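Local coordinates for protein LEC-6 (Caenorhabditis elegans, PDB 3VV1) that binds galactose-containing glycans as a galectin, with a preference for fucose-containing saccharides, at residues G45-L50 with E113-G118; D58-I63 with N76-E81; G82-N87 with A101-Q106. All coordinates share one frame; numbering follows the deposited sequence.

Contact 1 of 3, residues G45-L50 with E113-G118; sequences GARLRL and EFVSNG
Two neighbouring antiparallel strands of the six-stranded sheet form this contact, with Leu-48 set against Phe-114 and Arg-47 against Val-115. The strand axes lie 4.7 Å apart. Leu-48 and Phe-114 make a hydrogen-bonded pair: Leu-48 N gives to Phe-114 O and Phe-114 N gives to Leu-48 O, each at 2.9 Å. At the N-terminal end of segment 45-50, Gly-45 and Ala-46 both face Ser-116 in a G1 beta bulge. Gly-45 N reaches Ser-116 O at 2.7 Å, and Ser-116 N reaches Ala-46 O. The sheet is one layer of the galectin beta-sandwich. On its inner face Leu-48 and Phe-114 lie side by side and point the same way, with Leu-48 CD2 3.9 Å from Phe-114 CD1. Leu-50 CD1 meets the edge of the same ring, and Phe-75 of the other sheet packs edge-to-face with it. The other face carries Arg-47, Arg-49, Glu-113 and Val-115. The Arg-47 chain runs extended as far as CD and then bends at chi3 (-59°). This bend lays its guanidinium on Val-115, whose CG2 sits over the centre of one face, 3.4 Å from CZ of Arg-47. Arg-47 NH1 makes a salt bridge to Glu-113 OE1 at 2.9 Å, arriving from above the carboxylate plane. Arg-49 and Glu-113 run alongside each other, with their CG atoms 3.8 Å apart.

Contact 2 of 3, residues D58-I63 with N76-E81; sequences DSRFHI and NARFDE. With FUC (alpha-L-fucopyranose), chain C; GAL (beta-D-galactopyranose), chain B.
Arg-60 and Arg-78 stack their guanidinium groups across the hairpin of strands 60-66 and 71-78, beside the bound glycan. The planes are 5° apart and the centres 4.1 Å apart. Two carboxylates flank the pair. Asp-80 takes Arg-60 side-on: Arg-60 NE bonds Asp-80 OD1, and Asp-80 OD2 accepts from Arg-60 NH2 at 2.8 Å with its syn lone pair. Glu-81 OE1 receives Arg-78 NH1 in the guanidinium plane and also pairs with Arg-99. A longer salt bridge, 3.6 Å from Arg-60 NH2 to Glu-81 OE2, ties Glu-81 to both arginines. Asn-76 lines the sugar pocket and also positions Arg-78: Asn-76 OD1 accepts from Arg-78 NE at 2.8 Å. With CG anti to the backbone N (chi1 -169°), its amide is carried across toward strand 60-66. There Asn-76 ND2 gives to Phe-61 O at 2.9 Å from above the carbonyl plane. Phe-61 O also accepts from Ala-77 N.

The tight part lies on the opposite face of the sheet. Ala-77 CB sits over the Phe-61 ring, 3.4 Å from Phe-61 CE2, in a CH-pi contact. The edge of the Phe-79 ring meets Phe-61 CE2. The looser side is at Ser-59 and Asp-80. A water there lies over the Arg-60 face away from Arg-78 and binds Ser-59 OG, with only a weak bond to Asp-80 OD2.

Another water belongs to the sugar site and joins Arg-60 NH1, Asn-76 OD1 and the galactose. Arg-78 NH2 bonds galactose O4 at 2.9 Å, and Arg-78 NH1 bonds fucose O3 at 2.9 Å. Glu-81 OE2 accepts from fucose O2. Arg-78 thus spans both sugars, and its bonds to Asn-76 and Glu-81 fix its rotation. The carboxylates probably offset the charge of the stacked arginines.

Contact 3 of 3, residues G82-N87 with A101-Q106; sequences GAVVNN and ANPFQQ. With GAL (beta-D-galactopyranose), chain B.
The Phe-104 ring carries Pro-103 CG over the centre of one face, and Val-84 CG2 approaches it obliquely, 4.2 Å from Phe-104 CE2. Tyr-110 packs edge-to-face with the same ring, and Phe-61 also meets it. Val-84 touches the proline more closely: Val-84 CG2 is 3.5 Å from Pro-103 CD, and the two side chains cross at about a right angle. The chi1 of Val-84, 164°, turns CG2 to Pro-103 and Phe-104. CG2 also packs near Ala-101 O.

Contact is lighter at Ala-83, where Asn-102 CB lies 3.7 Å from Ala-83 N. A water bridges the backbones here. It donates to Gly-82 O and accepts from Asn-102 N at 2.9 Å. Asn-102 OD1 accepts from Phe-104 N at 2.9 Å, so an Asx turn holds the bend that presents Pro-103 and Phe-104 to Val-84.

Farther along strand 83-90, Asn-87 ND2 gives a nearly straight bond to galactose O6, with an angle of 173° and a length of 2.9 Å. Gln-95 O also bonds Asn-87 ND2, and Arg-136 bonds Asn-87 OD1. The strand therefore joins apolar packing at Val-84 to the galactose-binding site of the galectin fold at Asn-87.

How the contacts relate
All three contacts lie within the galectin beta-sandwich. Contact 1 belongs to the six-stranded sheet, while contact 2 and strand 83-90 of contact 3 belong to the other sheet. Along the chain, contacts 2 and 3 follow each other between the two strands of contact 1. The centres of contacts 2 and 3 are about 7 Å apart. Strands 71-78 and 83-90 are neighbours, and both contacts reach the galactose. Contact 1 is centred about 21 Å from contact 2 and about 19 Å from contact 3. It still touches contact 2 where Leu-50 and Phe-114 pack on Ile-63. One sheet thus carries the sugar site, and the other backs it across the core.

Contact 1 of 3, residues G45-L50 with E113-G118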
loop_
_atom_site.group_PDB
_atom_site.type_symbol
_atom_site.label_atom_id
_atom_site.label_comp_id
_atom_site.label_asym_id
_atom_site.label_seq_id
_atom_site.Cartn_x
_atom_site.Cartn_y
_atom_site.Cartn_z
ATOM N N GLY A 45 7.136 -10.171 -11.268
ATOM C CA GLY A 45 5.735 -10.311 -11.564
ATOM C C GLY A 45 4.862 -9.184 -11.082
ATOM O O GLY A 45 3.625 -9.283 -11.210
ATOM N N ALA A 46 5.473 -8.109 -10.590
ATOM C CA ALA A 46 4.667 -6.922 -10.164
ATOM C C ALA A 46 3.758 -6.445 -11.303
ATOM O O ALA A 46 4.195 -6.444 -12.499
ATOM C CB ALA A 46 5.625 -5.785 -9.754
ATOM N N ARG A 47 2.547 -5.983 -10.961
ATOM C CA ARG A 47 1.607 -5.488 -11.927
ATOM C C ARG A 47 1.113 -4.125 -11.461
ATOM O O ARG A 47 0.602 -4.033 -10.350
ATOM C CB ARG A 47 0.410 -6.448 -12.096
ATOM C CG ARG A 47 -0.679 -5.931 -13.028
ATOM C CD ARG A 47 -1.835 -6.912 -13.188
ATOM N NE ARG A 47 -1.383 -8.192 -13.703
ATOM C CZ ARG A 47 -1.531 -8.549 -14.978
ATOM N NH1 ARG A 47 -2.157 -7.712 -15.856
ATOM N NH2 ARG A 47 -1.049 -9.709 -15.350
ATOM N N LEU A 48 1.103 -3.142 -12.357
ATOM C CA LEU A 48 0.516 -1.852 -12.092
ATOM C C LEU A 48 -0.698 -1.723 -13.036
ATOM O O LEU A 48 -0.526 -1.859 -14.250
ATOM C CB LEU A 48 1.542 -0.748 -12.468
ATOM C CG LEU A 48 0.943 0.693 -12.526
ATOM C CD1 LEU A 48 0.444 1.141 -11.134
ATOM C CD2 LEU A 48 2.066 1.643 -13.047
ATOM N N ARG A 49 -1.889 -1.478 -12.485
ATOM C CA ARG A 49 -3.103 -1.315 -13.260
ATOM C C ARG A 49 -3.600 0.103 -13.045
ATOM O O ARG A 49 -3.840 0.513 -11.869
ATOM C CB ARG A 49 -4.176 -2.310 -12.842
ATOM C CG ARG A 49 -5.471 -2.084 -13.631
ATOM C CD ARG A 49 -6.443 -3.293 -13.608
ATOM N NE ARG A 49 -6.557 -3.797 -12.251
ATOM C CZ ARG A 49 -7.201 -3.151 -11.270
ATOM N NH1 ARG A 49 -7.803 -1.994 -11.541
ATOM N NH2 ARG A 49 -7.224 -3.644 -10.041
ATOM N N LEU A 50 -3.806 0.833 -14.154
ATOM C CA LEU A 50 -4.302 2.207 -14.102
ATOM C C LEU A 50 -5.584 2.282 -14.866
ATOM O O LEU A 50 -5.671 1.677 -15.953
ATOM C CB LEU A 50 -3.276 3.099 -14.796
ATOM C CG LEU A 50 -1.908 3.138 -14.129
ATOM C CD1 LEU A 50 -0.975 3.910 -15.058
ATOM C CD2 LEU A 50 -1.977 3.820 -12.773
ATOM N N GLU A 113 -2.194 -1.573 -18.163
ATOM C CA GLU A 113 -1.453 -2.385 -17.171
ATOM C C GLU A 113 -0.029 -2.600 -17.615
ATOM O O GLU A 113 0.235 -2.821 -18.791
ATOM C CB GLU A 113 -2.147 -3.723 -16.988
ATOM C CG GLU A 113 -3.562 -3.555 -16.526
ATOM C CD GLU A 113 -4.259 -4.893 -16.510
ATOM O OE1 GLU A 113 -4.119 -5.640 -15.473
ATOM O OE2 GLU A 113 -4.906 -5.258 -17.567
ATOM N N PHE A 114 0.882 -2.585 -16.646
ATOM C CA PHE A 114 2.281 -2.921 -16.866
ATOM C C PHE A 114 2.555 -4.157 -15.973
ATOM O O PHE A 114 2.157 -4.198 -14.803
ATOM C CB PHE A 114 3.167 -1.781 -16.348
ATOM C CG PHE A 114 2.943 -0.448 -17.071
ATOM C CD1 PHE A 114 1.889 0.395 -16.704
ATOM C CD2 PHE A 114 3.728 -0.102 -18.192
ATOM C CE1 PHE A 114 1.639 1.611 -17.424
ATOM C CE2 PHE A 114 3.531 1.127 -18.869
ATOM C CZ PHE A 114 2.479 1.975 -18.472
ATOM N N VAL A 115 3.299 -5.107 -16.519
ATOM C CA VAL A 115 3.616 -6.351 -15.767
ATOM C C VAL A 115 5.101 -6.583 -15.955
ATOM O O VAL A 115 5.581 -6.663 -17.101
ATOM C CB VAL A 115 2.860 -7.589 -16.271
ATOM C CG1 VAL A 115 3.149 -8.796 -15.317
ATOM C CG2 VAL A 115 1.369 -7.276 -16.324
ATOM N N SER A 116 5.857 -6.688 -14.865
ATOM C CA SER A 116 7.321 -6.795 -14.973
ATOM C C SER A 116 7.836 -8.116 -14.510
ATOM O O SER A 116 7.630 -8.494 -13.359
ATOM C CB SER A 116 7.954 -5.765 -14.044
ATOM O OG SER A 116 9.355 -5.870 -14.169
ATOM N N ASN A 117 8.527 -8.816 -15.388
ATOM C CA ASN A 117 9.120 -10.101 -15.024
ATOM C C ASN A 117 10.212 -10.483 -15.988
ATOM O O ASN A 117 10.031 -10.289 -17.232
ATOM C CB ASN A 117 8.113 -11.192 -15.048
ATOM C CG ASN A 117 8.412 -12.262 -13.993
ATOM O OD1 ASN A 117 9.562 -12.480 -13.510
ATOM N ND2 ASN A 117 7.335 -12.881 -13.574
ATOM N N GLY A 118 11.323 -10.934 -15.408
ATOM C CA GLY A 118 12.445 -11.478 -16.191
ATOM C C GLY A 118 13.003 -10.446 -17.144
ATOM O O GLY A 118 13.495 -10.796 -18.242
#

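Contact 2 of 3, residues D58-I63 with N76-E81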
loop_
_atom_site.group_PDB
_atom_site.type_symbol
_atom_site.label_atom_id
_atom_site.label_comp_id
_atom_site.label_asym_id
_atom_site.label_seq_id
_atom_site.Cartn_x
_atom_site.Cartn_y
_atom_site.Cartn_z
ATOM N N ASP A 58 -3.269 18.630 -22.353
ATOM C CA ASP A 58 -1.948 18.593 -22.954
ATOM C C ASP A 58 -1.990 17.556 -24.068
ATOM O O ASP A 58 -2.796 16.606 -24.023
ATOM C CB ASP A 58 -0.830 18.212 -21.943
ATOM C CG ASP A 58 0.580 18.502 -22.507
ATOM O OD1 ASP A 58 0.928 19.654 -22.639
ATOM O OD2 ASP A 58 1.312 17.629 -22.974
ATOM N N SER A 59 -1.084 17.706 -25.037
ATOM C CA SER A 59 -1.035 16.768 -26.148
ATOM C C SER A 59 -0.288 15.460 -25.829
ATOM O O SER A 59 -0.229 14.567 -26.699
ATOM C CB SER A 59 -0.360 17.420 -27.335
ATOM O OG SER A 59 0.944 17.882 -27.016
ATOM N N ARG A 60 0.303 15.379 -24.632
ATOM C CA ARG A 60 0.994 14.156 -24.188
ATOM C C ARG A 60 0.695 13.826 -22.765
ATOM O O ARG A 60 0.392 14.698 -22.008
ATOM C CB ARG A 60 2.533 14.326 -24.308
ATOM C CG ARG A 60 2.955 14.690 -25.736
ATOM C CD ARG A 60 4.482 14.748 -25.843
ATOM N NE ARG A 60 4.834 15.059 -27.230
ATOM C CZ ARG A 60 6.091 15.257 -27.652
ATOM N NH1 ARG A 60 7.128 15.152 -26.791
ATOM N NH2 ARG A 60 6.320 15.589 -28.915
ATOM N N PHE A 61 0.936 12.556 -22.396
ATOM C CA PHE A 61 1.000 12.215 -20.995
ATOM C C PHE A 61 2.016 11.104 -20.887
ATOM O O PHE A 61 2.341 10.401 -21.873
ATOM C CB PHE A 61 -0.381 11.788 -20.387
ATOM C CG PHE A 61 -0.916 10.443 -20.867
ATOM C CD1 PHE A 61 -0.559 9.259 -20.240
ATOM C CD2 PHE A 61 -1.855 10.404 -21.914
ATOM C CE1 PHE A 61 -1.117 8.042 -20.650
ATOM C CE2 PHE A 61 -2.391 9.175 -22.365
ATOM C CZ PHE A 61 -2.020 7.995 -21.712
ATOM N N HIS A 62 2.527 10.908 -19.688
ATOM C CA HIS A 62 3.459 9.770 -19.525
ATOM C C HIS A 62 3.336 9.133 -18.175
ATOM O O HIS A 62 2.840 9.744 -17.219
ATOM C CB HIS A 62 4.931 10.178 -19.826
ATOM C CG HIS A 62 5.464 11.208 -18.909
ATOM N ND1 HIS A 62 5.422 12.542 -19.189
ATOM C CD2 HIS A 62 6.036 11.094 -17.650
ATOM C CE1 HIS A 62 6.001 13.215 -18.196
ATOM N NE2 HIS A 62 6.360 12.342 -17.245
ATOM N N ILE A 63 3.810 7.865 -18.117
ATOM C CA ILE A 63 4.009 7.151 -16.854
ATOM C C ILE A 63 5.494 6.863 -16.781
ATOM O O ILE A 63 6.050 6.323 -17.731
ATOM C CB ILE A 63 3.222 5.830 -16.857
ATOM C CG1 ILE A 63 1.695 6.024 -16.769
ATOM C CG2 ILE A 63 3.645 5.016 -15.652
ATOM C CD1 ILE A 63 0.976 6.256 -18.029
ATOM N N ASN A 76 5.231 7.084 -23.022
ATOM C CA ASN A 76 4.744 8.453 -23.360
ATOM C C ASN A 76 3.737 8.366 -24.510
ATOM O O ASN A 76 4.086 8.028 -25.634
ATOM C CB ASN A 76 5.969 9.242 -23.778
ATOM C CG ASN A 76 5.741 10.774 -23.918
ATOM O OD1 ASN A 76 6.556 11.436 -24.563
ATOM N ND2 ASN A 76 4.712 11.352 -23.272
ATOM N N ALA A 77 2.489 8.637 -24.204
ATOM C CA ALA A 77 1.464 8.746 -25.226
ATOM C C ALA A 77 1.549 10.150 -25.828
ATOM O O ALA A 77 1.487 11.126 -25.103
ATOM C CB ALA A 77 0.080 8.546 -24.554
ATOM N N ARG A 78 1.628 10.241 -27.155
ATOM C CA ARG A 78 1.793 11.530 -27.850
ATOM C C ARG A 78 0.664 11.701 -28.881
ATOM O O ARG A 78 0.682 11.091 -29.969
ATOM C CB ARG A 78 3.176 11.559 -28.549
ATOM C CG ARG A 78 4.332 11.362 -27.567
ATOM C CD ARG A 78 5.640 11.532 -28.320
ATOM N NE ARG A 78 6.770 11.493 -27.391
ATOM C CZ ARG A 78 8.033 11.696 -27.760
ATOM N NH1 ARG A 78 8.325 11.934 -29.055
ATOM N NH2 ARG A 78 9.007 11.676 -26.855
ATOM N N PHE A 79 -0.315 12.531 -28.558
ATOM C CA PHE A 79 -1.390 12.829 -29.512
ATOM C C PHE A 79 -0.912 13.797 -30.596
ATOM O O PHE A 79 -1.490 13.847 -31.672
ATOM C CB PHE A 79 -2.603 13.353 -28.727
ATOM C CG PHE A 79 -3.163 12.315 -27.799
ATOM C CD1 PHE A 79 -3.994 11.295 -28.288
ATOM C CD2 PHE A 79 -2.793 12.288 -26.416
ATOM C CE1 PHE A 79 -4.448 10.304 -27.409
ATOM C CE2 PHE A 79 -3.259 11.294 -25.542
ATOM C CZ PHE A 79 -4.094 10.285 -26.052
ATOM N N ASP A 80 0.157 14.558 -30.323
ATOM C CA ASP A 80 0.673 15.484 -31.318
ATOM C C ASP A 80 1.416 14.695 -32.413
ATOM O O ASP A 80 1.322 15.031 -33.589
ATOM C CB ASP A 80 1.597 16.557 -30.673
ATOM C CG ASP A 80 2.839 15.943 -29.972
ATOM O OD1 ASP A 80 2.712 14.840 -29.361
ATOM O OD2 ASP A 80 3.904 16.573 -30.031
ATOM N N GLU A 81 2.123 13.647 -32.006
ATOM C CA GLU A 81 2.872 12.803 -32.965
ATOM C C GLU A 81 2.098 11.550 -33.438
ATOM O O GLU A 81 2.535 10.888 -34.392
ATOM C CB GLU A 81 4.230 12.389 -32.432
ATOM C CG GLU A 81 5.156 13.570 -32.210
ATOM C CD GLU A 81 6.555 13.192 -31.813
ATOM O OE1 GLU A 81 6.798 12.073 -31.358
ATOM O OE2 GLU A 81 7.405 14.050 -31.954
HETATM C C1 FUC C . 11.079 15.479 -29.994
HETATM C C2 FUC C . 10.689 13.933 -30.000
HETATM C C3 FUC C . 11.861 13.050 -29.460
HETATM C C4 FUC C . 12.614 13.670 -28.249
HETATM C C5 FUC C . 13.375 14.933 -28.694
HETATM C C6 FUC C . 14.043 15.485 -27.450
HETATM O O1 FUC C . 10.897 16.057 -31.277
HETATM O O2 FUC C . 10.036 13.388 -31.291
HETATM O O3 FUC C . 11.233 11.890 -29.051
HETATM O O4 FUC C . 11.633 14.029 -27.146
HETATM O O5 FUC C . 12.371 15.884 -29.222
HETATM C C1 GAL B . 11.893 13.587 -25.824
HETATM C C2 GAL B . 10.845 14.255 -24.882
HETATM C C3 GAL B . 10.955 13.693 -23.515
HETATM C C4 GAL B . 10.868 12.161 -23.585
HETATM C C5 GAL B . 11.922 11.651 -24.580
HETATM C C6 GAL B . 11.898 10.107 -24.684
HETATM O O2 GAL B . 11.103 15.641 -24.850
HETATM O O3 GAL B . 9.838 14.159 -22.708
HETATM O O4 GAL B . 9.541 11.762 -23.999
HETATM O O5 GAL B . 11.687 12.173 -25.839
HETATM O O6 GAL B . 12.901 9.691 -25.630
HETATM O O HOH W 1 4.097 18.380 -27.141
HETATM O O HOH W 2 7.393 13.989 -24.063
HETATM O O HOH W 3 4.193 13.675 -21.348
#

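Contact 3 of 3, residues G82-N87 with A101-Q106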
loop_
_atom_site.group_PDB
_atom_site.type_symbol
_atom_site.label_atom_id
_atom_site.label_comp_id
_atom_site.label_asym_id
_atom_site.label_seq_id
_atom_site.Cartn_x
_atom_site.Cartn_y
_atom_site.Cartn_z
ATOM N N GLY A 82 0.979 11.208 -32.803
ATOM C CA GLY A 82 0.245 9.972 -33.135
ATOM C C GLY A 82 1.067 8.711 -32.831
ATOM O O GLY A 82 1.119 7.793 -33.645
ATOM N N ALA A 83 1.665 8.649 -31.633
ATOM C CA ALA A 83 2.523 7.532 -31.289
ATOM C C ALA A 83 2.593 7.353 -29.818
ATOM O O ALA A 83 2.326 8.304 -29.062
ATOM C CB ALA A 83 3.937 7.779 -31.805
ATOM N N VAL A 84 2.958 6.139 -29.409
ATOM C CA VAL A 84 3.545 5.920 -28.069
ATOM C C VAL A 84 5.032 5.789 -28.183
ATOM O O VAL A 84 5.510 5.092 -29.080
ATOM C CB VAL A 84 2.915 4.674 -27.361
ATOM C CG1 VAL A 84 3.777 4.226 -26.201
ATOM C CG2 VAL A 84 1.528 5.045 -26.845
ATOM N N VAL A 85 5.787 6.485 -27.306
ATOM C CA VAL A 85 7.252 6.366 -27.299
ATOM C C VAL A 85 7.636 5.769 -25.959
ATOM O O VAL A 85 7.227 6.316 -24.930
ATOM C CB VAL A 85 7.935 7.724 -27.471
ATOM C CG1 VAL A 85 9.455 7.579 -27.270
ATOM C CG2 VAL A 85 7.620 8.228 -28.895
ATOM N N ASN A 86 8.350 4.650 -25.948
ATOM C CA ASN A 86 8.922 4.135 -24.722
ATOM C C ASN A 86 10.422 4.388 -24.711
ATOM O O ASN A 86 11.110 4.277 -25.727
ATOM C CB ASN A 86 8.746 2.617 -24.670
ATOM C CG ASN A 86 7.309 2.197 -24.392
ATOM O OD1 ASN A 86 6.549 2.947 -23.803
ATOM N ND2 ASN A 86 6.960 0.965 -24.758
ATOM N N ASN A 87 10.923 4.796 -23.562
ATOM C CA ASN A 87 12.369 4.941 -23.432
ATOM C C ASN A 87 12.743 4.815 -21.974
ATOM O O ASN A 87 11.917 4.448 -21.114
ATOM C CB ASN A 87 12.822 6.341 -23.965
ATOM C CG ASN A 87 14.250 6.383 -24.474
ATOM O OD1 ASN A 87 15.014 5.465 -24.217
ATOM N ND2 ASN A 87 14.619 7.453 -25.158
ATOM N N ALA A 101 2.349 2.425 -32.246
ATOM C CA ALA A 101 1.120 3.157 -32.552
ATOM C C ALA A 101 0.538 3.677 -31.241
ATOM O O ALA A 101 0.881 3.213 -30.124
ATOM C CB ALA A 101 0.127 2.254 -33.261
ATOM N N ASN A 102 -0.317 4.685 -31.359
ATOM C CA ASN A 102 -0.981 5.240 -30.163
ATOM C C ASN A 102 -2.319 4.518 -30.005
ATOM O O ASN A 102 -3.212 4.651 -30.873
ATOM C CB ASN A 102 -1.215 6.753 -30.340
ATOM C CG ASN A 102 -1.809 7.397 -29.097
ATOM O OD1 ASN A 102 -2.126 6.719 -28.110
ATOM N ND2 ASN A 102 -2.045 8.708 -29.158
ATOM N N PRO A 103 -2.466 3.735 -28.928
ATOM C CA PRO A 103 -3.701 2.980 -28.790
ATOM C C PRO A 103 -4.797 3.815 -28.136
ATOM O O PRO A 103 -5.940 3.315 -27.958
ATOM C CB PRO A 103 -3.287 1.860 -27.844
ATOM C CG PRO A 103 -2.259 2.495 -26.924
ATOM C CD PRO A 103 -1.490 3.463 -27.839
ATOM N N PHE A 104 -4.490 5.064 -27.760
ATOM C CA PHE A 104 -5.469 5.850 -27.002
ATOM C C PHE A 104 -6.146 6.906 -27.836
ATOM O O PHE A 104 -5.556 7.411 -28.788
ATOM C CB PHE A 104 -4.792 6.568 -25.831
ATOM C CG PHE A 104 -3.935 5.677 -24.994
ATOM C CD1 PHE A 104 -4.533 4.756 -24.091
ATOM C CD2 PHE A 104 -2.540 5.766 -25.038
ATOM C CE1 PHE A 104 -3.729 3.948 -23.267
ATOM C CE2 PHE A 104 -1.744 4.948 -24.225
ATOM C CZ PHE A 104 -2.336 4.030 -23.342
ATOM N N GLN A 105 -7.348 7.266 -27.428
ATOM C CA GLN A 105 -8.028 8.456 -27.952
ATOM C C GLN A 105 -8.298 9.338 -26.755
ATOM O O GLN A 105 -8.636 8.828 -25.649
ATOM C CB GLN A 105 -9.356 8.054 -28.586
ATOM C CG GLN A 105 -9.095 7.226 -29.840
ATOM C CD GLN A 105 -10.372 6.733 -30.482
ATOM O OE1 GLN A 105 -10.837 5.646 -30.167
ATOM N NE2 GLN A 105 -10.956 7.537 -31.368
ATOM N N GLN A 106 -8.177 10.660 -26.956
ATOM C CA GLN A 106 -8.532 11.590 -25.881
ATOM C C GLN A 106 -10.004 11.435 -25.527
ATOM O O GLN A 106 -10.852 11.153 -26.409
ATOM C CB GLN A 106 -8.090 13.050 -26.202
ATOM C CG GLN A 106 -6.534 13.199 -26.073
ATOM C CD GLN A 106 -5.971 14.341 -26.881
ATOM O OE1 GLN A 106 -6.242 14.441 -28.075
ATOM N NE2 GLN A 106 -5.180 15.198 -26.246
HETATM C C1 GAL B . 11.893 13.587 -25.824
HETATM C C2 GAL B . 10.845 14.255 -24.882
HETATM C C3 GAL B . 10.955 13.693 -23.515
HETATM C C4 GAL B . 10.868 12.161 -23.585
HETATM C C5 GAL B . 11.922 11.651 -24.580
HETATM C C6 GAL B . 11.898 10.107 -24.684
HETATM O O2 GAL B . 11.103 15.641 -24.850
HETATM O O3 GAL B . 9.838 14.159 -22.708
HETATM O O4 GAL B . 9.541 11.762 -23.999
HETATM O O5 GAL B . 11.687 12.173 -25.839
HETATM O O6 GAL B . 12.901 9.691 -25.630
HETATM O O HOH W 4 -0.972 5.650 -33.970
#